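Local atomic coordinates of nucleoside-diphosphate-sugar pyrophosphorylase (Vibrio cholerae, PDB entry 4EVW), a protein that probably transfers nucleotidyl groups from nucleoside triphosphates to sugar phosphates, yielding nucleoside-diphosphate sugars and releasing pyrophosphate. Residues P21-E26 against A60-E65; A78-E83 against A88-L93; L93-L98 against D182-Y187. The protein carries 1 engineered substitution. All blocks are in the same frame, centred on the assembly; numbering follows the deposited sequence.

Interaction 1: residues P21-E26 against A60-E65; sequences PKYMLE and AVFVRE
M24 and F62 face each other with their CA atoms 8.4 Å apart, M24 at the end of the 3-10 turn 22-24 and F62 on helix 59-70. The helix is the linker of a right-handed beta-alpha-beta unit in the Rossmann-like nucleotidyltransferase core: it runs between the parallel strands 49-54 and 75-80. The turn is closed by the backbone bond from M24 N to P21 O, and it sits in the loop after helix 11-15. The PK pair at its start, P21 and K22, resembles the end of the family's signature loop.

F62 reaches across from the helix, its CG trans to the backbone N (chi1 168°), and presents a ring face to the turn. M24, a selenomethionine, lies over that face. Its CG stands 3.9 Å from the centroid of the F62 ring, nearly on the normal, which makes a CH-pi contact. M24 is stretched out beyond CG and runs back toward the helix while F62 runs toward the turn, so the two side chains slide past each other in opposite senses. This carries SE over the ring as well, at the longer distance of 4.7 Å from the F62 centroid, in a Met-aromatic contact. The carbonyl of Y23, the residue before M24, also meets the rim of this ring, Y23 O lying 3.8 Å from F62 CZ.

The Y23 ring adds an apolar touch, its CD2 at 4.2 Å from F62 CE2, and has P21 CB over one of its own faces, toward the rim. Its hydroxyl is tied to T59, at the start of the same helix, by a hydrogen bond between Y23 OH and T59 OG1. V63, next to F62, packs on the sheet instead. At the far end of the selenomethionine chain, M24 CE rests 3.7 Å from F62 CB.

Interaction 2: residues A78-E83 against A88-L93; sequences AELHTE and AETVTL
A88 O, in the first turn of helix 87-100, the crossover helix of a beta-alpha-beta unit in the Rossmann-like core, is gripped by three donors. T92 N makes the ordinary helical bond at 3.1 Å to A88 O, and T92 OG1 reaches the same oxygen at 3.2 Å from the opposite face of the carbonyl plane. The third is the hydroxyl of Y183, from helix 180-191, so the oxygen ties two helices together.

The helix follows strand 75-80 and leads on to strand 109-111, which lies beyond strands 49-54 and 2-5. Where strand and helix face each other, the contact is apolar and L80 carries it. With CG trans to its carbonyl carbon (chi1 -56°), L80 sends both methyls at the helix: CD2 lies 4.0 Å from L93 CB, and CD1 is nearly as near to that atom. T90 lies one turn earlier and turns its methyl to the strand, while its OG1 bonds to T84 OG1 and G86 O. I52 of the neighbouring strand 49-54 touches both L80 and T90. The methyl contact itself is L80 CD1 to T90 CG2, at 4.1 Å.

Interaction 3: residues L93-L98 against D182-Y187; sequences LGLEEL and DYLEAY
This is a small, buried helix-to-helix contact made by hydrocarbon alone, between helix 87-100 of the Rossmann-like core and helix 180-191, which follows strand 174-177 of the same mixed sheet. L95 meets L184 and Y183, and the two segments bury 108 Å² between them. The closest pair of backbones is L95 with L184, their CA atoms 8.9 Å apart, so the backbones stay apart and the side chains bridge the gap.

L95 contributes a single methyl. With CG trans to the carbonyl carbon (chi1 -70°) and CD1 extended beyond it (chi2 170°), the methyl reaches the second helix at two consecutive residues. L184 answers with one methyl, CD2, and the two leucines approach at a slant. Y183, its CG trans to the backbone N (chi1 174°), brings its ring in beside L184; L184 CD2 lies in the plane of that ring, at its edge.

The ring is fixed from several sides. F177 packs edge-to-face with it, L208 of helix 208-214 touches it, and V91 and T92 of helix 87-100 border it one turn before L95. The Y183 ring therefore extends the contact along helix 87-100 toward its start. The methyl L95 CD1 ends up shared, 4.0 Å from L184 CD2 and 4.3 Å from Y183 CD2.

The three contacts come in series along the chain and step across the fold. Interaction 1 holds the loop 21-26 to helix 59-70; that helix leads into strand 75-80, where interaction 2 begins, and the two touch through A60 and E79, with centres about 17 Å apart. Interactions 2 and 3 are closer, centres about 10 Å apart, and share helix 87-100 and residue L93: one side of the helix meets strand 75-80, another meets helix 180-191. Interactions 1 and 3 do not touch, their centres about 24 Å apart. Interactions 1 and 2 lie within the Rossmann-like N-terminal part; interaction 3 joins it to helix 180-191, later in the chain.

Interaction 1: residues P21-E26 against A60-E65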
loop_
_atom_site.group_PDB
_atom_site.type_symbol
_atom_site.label_atom_id
_atom_site.label_comp_id
_atom_site.label_asym_id
_atom_site.label_seq_id
_atom_site.Cartn_x
_atom_site.Cartn_y
_atom_site.Cartn_z
ATOM N N PRO A 21 -5.882 8.644 -15.773
ATOM C CA PRO A 21 -5.192 7.670 -14.921
ATOM C C PRO A 21 -6.265 6.827 -14.225
ATOM O O PRO A 21 -7.358 7.313 -13.929
ATOM C CB PRO A 21 -4.371 8.543 -13.963
ATOM C CG PRO A 21 -4.991 9.910 -14.071
ATOM C CD PRO A 21 -5.404 10.008 -15.506
ATOM N N LYS A 22 -5.949 5.562 -13.986
ATOM C CA LYS A 22 -6.890 4.626 -13.387
ATOM C C LYS A 22 -7.653 5.097 -12.152
ATOM O O LYS A 22 -8.847 4.829 -12.036
ATOM C CB LYS A 22 -6.159 3.307 -13.115
ATOM C CG LYS A 22 -6.441 2.643 -11.786
ATOM C CD LYS A 22 -5.489 1.470 -11.578
ATOM C CE LYS A 22 -4.031 1.902 -11.741
ATOM N NZ LYS A 22 -3.632 2.943 -10.752
ATOM N N TYR A 23 -6.994 5.809 -11.243
ATOM C CA TYR A 23 -7.687 6.256 -10.039
ATOM C C TYR A 23 -8.781 7.298 -10.289
ATOM O O TYR A 23 -9.590 7.579 -9.400
ATOM C CB TYR A 23 -6.690 6.764 -8.987
ATOM C CG TYR A 23 -5.606 7.671 -9.512
ATOM C CD1 TYR A 23 -4.316 7.187 -9.741
ATOM C CD2 TYR A 23 -5.865 9.013 -9.776
ATOM C CE1 TYR A 23 -3.309 8.022 -10.221
ATOM C CE2 TYR A 23 -4.865 9.858 -10.258
ATOM C CZ TYR A 23 -3.593 9.356 -10.479
ATOM O OH TYR A 23 -2.604 10.186 -10.959
HETATM N N MSE A 24 -8.817 7.861 -11.497
HETATM C CA MSE A 24 -9.846 8.842 -11.843
HETATM C C MSE A 24 -11.012 8.198 -12.583
HETATM O O MSE A 24 -12.014 8.860 -12.868
HETATM C CB MSE A 24 -9.266 9.971 -12.704
HETATM C CG MSE A 24 -8.274 10.858 -11.977
HETATM SE SE MSE A 24 -7.738 12.392 -13.044
HETATM C CE MSE A 24 -6.426 13.159 -11.845
ATOM N N LEU A 25 -10.885 6.915 -12.910
ATOM C CA LEU A 25 -11.965 6.224 -13.604
ATOM C C LEU A 25 -13.147 6.113 -12.648
ATOM O O LEU A 25 -12.963 6.071 -11.431
ATOM C CB LEU A 25 -11.505 4.841 -14.078
ATOM C CG LEU A 25 -10.358 4.918 -15.097
ATOM C CD1 LEU A 25 -10.041 3.533 -15.631
ATOM C CD2 LEU A 25 -10.757 5.855 -16.239
ATOM N N GLU A 26 -14.357 6.078 -13.199
ATOM C CA GLU A 26 -15.560 6.016 -12.377
ATOM C C GLU A 26 -16.268 4.668 -12.417
ATOM O O GLU A 26 -16.177 3.925 -13.393
ATOM C CB GLU A 26 -16.529 7.128 -12.798
ATOM C CG GLU A 26 -15.968 8.538 -12.608
ATOM C CD GLU A 26 -16.901 9.630 -13.108
ATOM O OE1 GLU A 26 -18.085 9.634 -12.707
ATOM O OE2 GLU A 26 -16.449 10.490 -13.894
ATOM N N ALA A 60 -2.738 16.253 -7.936
ATOM C CA ALA A 60 -2.719 16.863 -6.608
ATOM C C ALA A 60 -4.045 17.575 -6.336
ATOM O O ALA A 60 -4.616 17.454 -5.250
ATOM C CB ALA A 60 -1.553 17.846 -6.486
ATOM N N VAL A 61 -4.532 18.317 -7.328
ATOM C CA VAL A 61 -5.797 19.028 -7.186
ATOM C C VAL A 61 -6.953 18.037 -7.037
ATOM O O VAL A 61 -7.825 18.217 -6.183
ATOM C CB VAL A 61 -6.053 19.954 -8.402
ATOM C CG1 VAL A 61 -7.490 20.451 -8.395
ATOM C CG2 VAL A 61 -5.086 21.137 -8.358
ATOM N N PHE A 62 -6.953 16.991 -7.860
ATOM C CA PHE A 62 -7.993 15.962 -7.805
ATOM C C PHE A 62 -8.062 15.330 -6.407
ATOM O O PHE A 62 -9.139 15.227 -5.808
ATOM C CB PHE A 62 -7.704 14.881 -8.859
ATOM C CG PHE A 62 -8.540 13.628 -8.711
ATOM C CD1 PHE A 62 -9.803 13.536 -9.291
ATOM C CD2 PHE A 62 -8.048 12.533 -8.005
ATOM C CE1 PHE A 62 -10.560 12.365 -9.173
ATOM C CE2 PHE A 62 -8.795 11.362 -7.877
ATOM C CZ PHE A 62 -10.053 11.274 -8.463
ATOM N N VAL A 63 -6.908 14.918 -5.887
ATOM C CA VAL A 63 -6.846 14.295 -4.566
ATOM C C VAL A 63 -7.287 15.243 -3.461
ATOM O O VAL A 63 -8.044 14.858 -2.573
ATOM C CB VAL A 63 -5.415 13.788 -4.254
ATOM C CG1 VAL A 63 -5.326 13.285 -2.809
ATOM C CG2 VAL A 63 -5.059 12.673 -5.216
ATOM N N ARG A 64 -6.813 16.482 -3.509
ATOM C CA ARG A 64 -7.194 17.440 -2.484
ATOM C C ARG A 64 -8.709 17.641 -2.478
ATOM O O ARG A 64 -9.335 17.658 -1.417
ATOM C CB ARG A 64 -6.483 18.775 -2.699
ATOM C CG ARG A 64 -6.740 19.756 -1.569
ATOM C CD ARG A 64 -5.773 20.927 -1.599
ATOM N NE ARG A 64 -4.408 20.557 -1.220
ATOM C CZ ARG A 64 -3.986 20.377 0.030
ATOM N NH1 ARG A 64 -4.817 20.529 1.054
ATOM N NH2 ARG A 64 -2.719 20.058 0.259
ATOM N N GLU A 65 -9.302 17.782 -3.660
ATOM C CA GLU A 65 -10.747 17.972 -3.750
ATOM C C GLU A 65 -11.523 16.758 -3.245
ATOM O O GLU A 65 -12.475 16.900 -2.473
ATOM C CB GLU A 65 -11.166 18.283 -5.195
ATOM C CG GLU A 65 -10.838 19.701 -5.650
ATOM C CD GLU A 65 -11.311 19.985 -7.071
ATOM O OE1 GLU A 65 -12.009 19.128 -7.651
ATOM O OE2 GLU A 65 -10.988 21.064 -7.609
#

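Interaction 2: residues A78-E83 against A88-L93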
loop_
_atom_site.group_PDB
_atom_site.type_symbol
_atom_site.label_atom_id
_atom_site.label_comp_id
_atom_site.label_asym_id
_atom_site.label_seq_id
_atom_site.Cartn_x
_atom_site.Cartn_y
_atom_site.Cartn_z
ATOM N N ALA A 78 1.971 14.725 -1.071
ATOM C CA ALA A 78 3.373 14.835 -1.430
ATOM C C ALA A 78 3.392 14.625 -2.932
ATOM O O ALA A 78 3.009 13.566 -3.426
ATOM C CB ALA A 78 4.189 13.754 -0.722
ATOM N N GLU A 79 3.819 15.640 -3.668
ATOM C CA GLU A 79 3.846 15.530 -5.117
ATOM C C GLU A 79 5.255 15.232 -5.609
ATOM O O GLU A 79 6.180 16.004 -5.368
ATOM C CB GLU A 79 3.321 16.824 -5.745
ATOM C CG GLU A 79 3.177 16.765 -7.251
ATOM C CD GLU A 79 2.691 18.077 -7.838
ATOM O OE1 GLU A 79 1.637 18.076 -8.502
ATOM O OE2 GLU A 79 3.368 19.108 -7.633
ATOM N N LEU A 80 5.413 14.098 -6.285
ATOM C CA LEU A 80 6.709 13.688 -6.806
ATOM C C LEU A 80 6.818 14.144 -8.258
ATOM O O LEU A 80 5.825 14.171 -8.976
ATOM C CB LEU A 80 6.848 12.166 -6.699
ATOM C CG LEU A 80 6.650 11.618 -5.275
ATOM C CD1 LEU A 80 7.043 10.144 -5.227
ATOM C CD2 LEU A 80 7.500 12.415 -4.291
ATOM N N HIS A 81 8.022 14.499 -8.695
ATOM C CA HIS A 81 8.194 14.986 -10.060
ATOM C C HIS A 81 8.864 14.017 -11.031
ATOM O O HIS A 81 8.981 14.310 -12.222
ATOM C CB HIS A 81 8.931 16.323 -10.019
ATOM C CG HIS A 81 8.195 17.382 -9.256
ATOM N ND1 HIS A 81 7.155 18.107 -9.799
ATOM C CD2 HIS A 81 8.315 17.801 -7.973
ATOM C CE1 HIS A 81 6.666 18.926 -8.885
ATOM N NE2 HIS A 81 7.353 18.761 -7.767
ATOM N N THR A 82 9.305 12.869 -10.527
ATOM C CA THR A 82 9.915 11.853 -11.381
ATOM C C THR A 82 9.231 10.531 -11.074
ATOM O O THR A 82 8.621 10.374 -10.017
ATOM C CB THR A 82 11.434 11.658 -11.110
ATOM O OG1 THR A 82 11.615 10.925 -9.895
ATOM C CG2 THR A 82 12.145 12.994 -11.001
ATOM N N GLU A 83 9.316 9.589 -12.003
ATOM C CA GLU A 83 8.736 8.274 -11.785
ATOM C C GLU A 83 9.647 7.616 -10.753
ATOM O O GLU A 83 10.823 7.969 -10.659
ATOM C CB GLU A 83 8.775 7.451 -13.074
ATOM C CG GLU A 83 7.995 8.031 -14.235
ATOM C CD GLU A 83 8.197 7.236 -15.511
ATOM O OE1 GLU A 83 8.426 6.011 -15.418
ATOM O OE2 GLU A 83 8.113 7.830 -16.608
ATOM N N ALA A 88 7.779 1.116 -2.755
ATOM C CA ALA A 88 8.640 1.334 -1.602
ATOM C C ALA A 88 9.387 2.654 -1.741
ATOM O O ALA A 88 9.550 3.382 -0.762
ATOM C CB ALA A 88 9.627 0.172 -1.436
ATOM N N GLU A 89 9.852 2.970 -2.949
ATOM C CA GLU A 89 10.559 4.229 -3.128
ATOM C C GLU A 89 9.561 5.385 -3.043
ATOM O O GLU A 89 9.858 6.431 -2.473
ATOM C CB GLU A 89 11.300 4.279 -4.476
ATOM C CG GLU A 89 12.061 5.591 -4.657
ATOM C CD GLU A 89 12.933 5.633 -5.906
ATOM O OE1 GLU A 89 12.549 5.050 -6.941
ATOM O OE2 GLU A 89 13.999 6.279 -5.848
ATOM N N THR A 90 8.376 5.193 -3.614
ATOM C CA THR A 90 7.350 6.230 -3.574
ATOM C C THR A 90 7.063 6.615 -2.126
ATOM O O THR A 90 7.023 7.800 -1.783
ATOM C CB THR A 90 6.056 5.741 -4.241
ATOM O OG1 THR A 90 6.332 5.419 -5.612
ATOM C CG2 THR A 90 4.973 6.822 -4.176
ATOM N N VAL A 91 6.870 5.612 -1.275
ATOM C CA VAL A 91 6.603 5.861 0.136
ATOM C C VAL A 91 7.755 6.622 0.793
ATOM O O VAL A 91 7.534 7.616 1.488
ATOM C CB VAL A 91 6.355 4.536 0.881
ATOM C CG1 VAL A 91 6.374 4.769 2.390
ATOM C CG2 VAL A 91 4.996 3.948 0.447
ATOM N N THR A 92 8.987 6.170 0.569
ATOM C CA THR A 92 10.142 6.852 1.159
ATOM C C THR A 92 10.240 8.311 0.701
ATOM O O THR A 92 10.461 9.210 1.515
ATOM C CB THR A 92 11.456 6.109 0.815
ATOM O OG1 THR A 92 11.441 4.816 1.435
ATOM C CG2 THR A 92 12.667 6.893 1.313
ATOM N N LEU A 93 10.076 8.557 -0.594
ATOM C CA LEU A 93 10.149 9.923 -1.109
ATOM C C LEU A 93 8.981 10.768 -0.589
ATOM O O LEU A 93 9.127 11.971 -0.355
ATOM C CB LEU A 93 10.166 9.914 -2.642
ATOM C CG LEU A 93 11.435 9.325 -3.265
ATOM C CD1 LEU A 93 11.344 9.395 -4.789
ATOM C CD2 LEU A 93 12.651 10.099 -2.769
#

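Interaction 3: residues L93-L98 against D182-Y187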
loop_
_atom_site.group_PDB
_atom_site.type_symbol
_atom_site.label_atom_id
_atom_site.label_comp_id
_atom_site.label_asym_id
_atom_site.label_seq_id
_atom_site.Cartn_x
_atom_site.Cartn_y
_atom_site.Cartn_z
ATOM N N LEU A 93 10.076 8.557 -0.594
ATOM C CA LEU A 93 10.149 9.923 -1.109
ATOM C C LEU A 93 8.981 10.768 -0.589
ATOM O O LEU A 93 9.127 11.971 -0.355
ATOM C CB LEU A 93 10.166 9.914 -2.642
ATOM C CG LEU A 93 11.435 9.325 -3.265
ATOM C CD1 LEU A 93 11.344 9.395 -4.789
ATOM C CD2 LEU A 93 12.651 10.099 -2.769
ATOM N N GLY A 94 7.827 10.132 -0.401
ATOM C CA GLY A 94 6.666 10.838 0.121
ATOM C C GLY A 94 6.869 11.255 1.570
ATOM O O GLY A 94 6.489 12.358 1.972
ATOM N N LEU A 95 7.467 10.373 2.367
ATOM C CA LEU A 95 7.724 10.683 3.768
ATOM C C LEU A 95 8.780 11.773 3.865
ATOM O O LEU A 95 8.741 12.614 4.763
ATOM C CB LEU A 95 8.185 9.434 4.519
ATOM C CG LEU A 95 7.084 8.388 4.712
ATOM C CD1 LEU A 95 7.697 7.111 5.248
ATOM C CD2 LEU A 95 6.015 8.928 5.674
ATOM N N GLU A 96 9.731 11.761 2.938
ATOM C CA GLU A 96 10.759 12.790 2.947
ATOM C C GLU A 96 10.125 14.133 2.581
ATOM O O GLU A 96 10.456 15.165 3.167
ATOM C CB GLU A 96 11.893 12.409 1.988
ATOM C CG GLU A 96 12.781 11.304 2.563
ATOM C CD GLU A 96 13.845 10.807 1.593
ATOM O OE1 GLU A 96 13.845 11.238 0.420
ATOM O OE2 GLU A 96 14.679 9.970 2.011
ATOM N N GLU A 97 9.198 14.120 1.626
ATOM C CA GLU A 97 8.513 15.348 1.219
ATOM C C GLU A 97 7.642 15.863 2.371
ATOM O O GLU A 97 7.538 17.073 2.594
ATOM C CB GLU A 97 7.656 15.089 -0.023
ATOM C CG GLU A 97 6.632 16.183 -0.360
ATOM C CD GLU A 97 7.250 17.562 -0.559
ATOM O OE1 GLU A 97 8.459 17.647 -0.873
ATOM O OE2 GLU A 97 6.511 18.561 -0.415
ATOM N N LEU A 98 7.017 14.947 3.102
ATOM C CA LEU A 98 6.195 15.347 4.239
ATOM C C LEU A 98 7.066 16.108 5.242
ATOM O O LEU A 98 6.664 17.155 5.758
ATOM C CB LEU A 98 5.578 14.119 4.914
ATOM C CG LEU A 98 4.637 14.410 6.083
ATOM C CD1 LEU A 98 3.464 15.263 5.597
ATOM C CD2 LEU A 98 4.140 13.101 6.668
ATOM N N ASP A 182 11.185 2.475 11.476
ATOM C CA ASP A 182 11.521 1.093 11.134
ATOM C C ASP A 182 11.356 0.890 9.631
ATOM O O ASP A 182 12.142 0.181 8.999
ATOM C CB ASP A 182 10.633 0.097 11.886
ATOM C CG ASP A 182 10.923 0.061 13.374
ATOM O OD1 ASP A 182 12.065 0.375 13.770
ATOM O OD2 ASP A 182 10.012 -0.295 14.147
ATOM N N TYR A 183 10.325 1.504 9.059
ATOM C CA TYR A 183 10.119 1.408 7.620
ATOM C C TYR A 183 11.317 2.015 6.899
ATOM O O TYR A 183 11.880 1.410 5.988
ATOM C CB TYR A 183 8.870 2.179 7.175
ATOM C CG TYR A 183 8.739 2.198 5.670
ATOM C CD1 TYR A 183 8.082 1.167 4.998
ATOM C CD2 TYR A 183 9.349 3.201 4.907
ATOM C CE1 TYR A 183 8.044 1.123 3.603
ATOM C CE2 TYR A 183 9.317 3.163 3.514
ATOM C CZ TYR A 183 8.664 2.123 2.870
ATOM O OH TYR A 183 8.653 2.056 1.496
ATOM N N LEU A 184 11.699 3.227 7.298
ATOM C CA LEU A 184 12.810 3.906 6.640
ATOM C C LEU A 184 14.141 3.176 6.797
ATOM O O LEU A 184 14.964 3.158 5.881
ATOM C CB LEU A 184 12.917 5.353 7.136
ATOM C CG LEU A 184 11.722 6.236 6.739
ATOM C CD1 LEU A 184 11.867 7.611 7.371
ATOM C CD2 LEU A 184 11.630 6.354 5.221
ATOM N N GLU A 185 14.353 2.559 7.954
ATOM C CA GLU A 185 15.584 1.810 8.181
ATOM C C GLU A 185 15.600 0.550 7.309
ATOM O O GLU A 185 16.628 0.200 6.733
ATOM C CB GLU A 185 15.703 1.431 9.653
ATOM C CG GLU A 185 16.986 0.705 9.996
ATOM C CD GLU A 185 18.229 1.548 9.763
ATOM O OE1 GLU A 185 18.110 2.783 9.604
ATOM O OE2 GLU A 185 19.334 0.964 9.748
ATOM N N ALA A 186 14.461 -0.132 7.200
ATOM C CA ALA A 186 14.395 -1.328 6.365
ATOM C C ALA A 186 14.649 -0.940 4.909
ATOM O O ALA A 186 15.329 -1.659 4.168
ATOM C CB ALA A 186 13.037 -1.987 6.496
ATOM N N TYR A 187 14.098 0.198 4.502
ATOM C CA TYR A 187 14.280 0.692 3.143
ATOM C C TYR A 187 15.751 0.962 2.871
ATOM O O TYR A 187 16.287 0.573 1.836
ATOM C CB TYR A 187 13.510 1.991 2.925
ATOM C CG TYR A 187 13.641 2.494 1.507
ATOM C CD1 TYR A 187 12.829 1.986 0.493
ATOM C CD2 TYR A 187 14.584 3.464 1.175
ATOM C CE1 TYR A 187 12.953 2.433 -0.823
ATOM C CE2 TYR A 187 14.722 3.919 -0.136
ATOM C CZ TYR A 187 13.898 3.403 -1.127
ATOM O OH TYR A 187 14.009 3.864 -2.419
#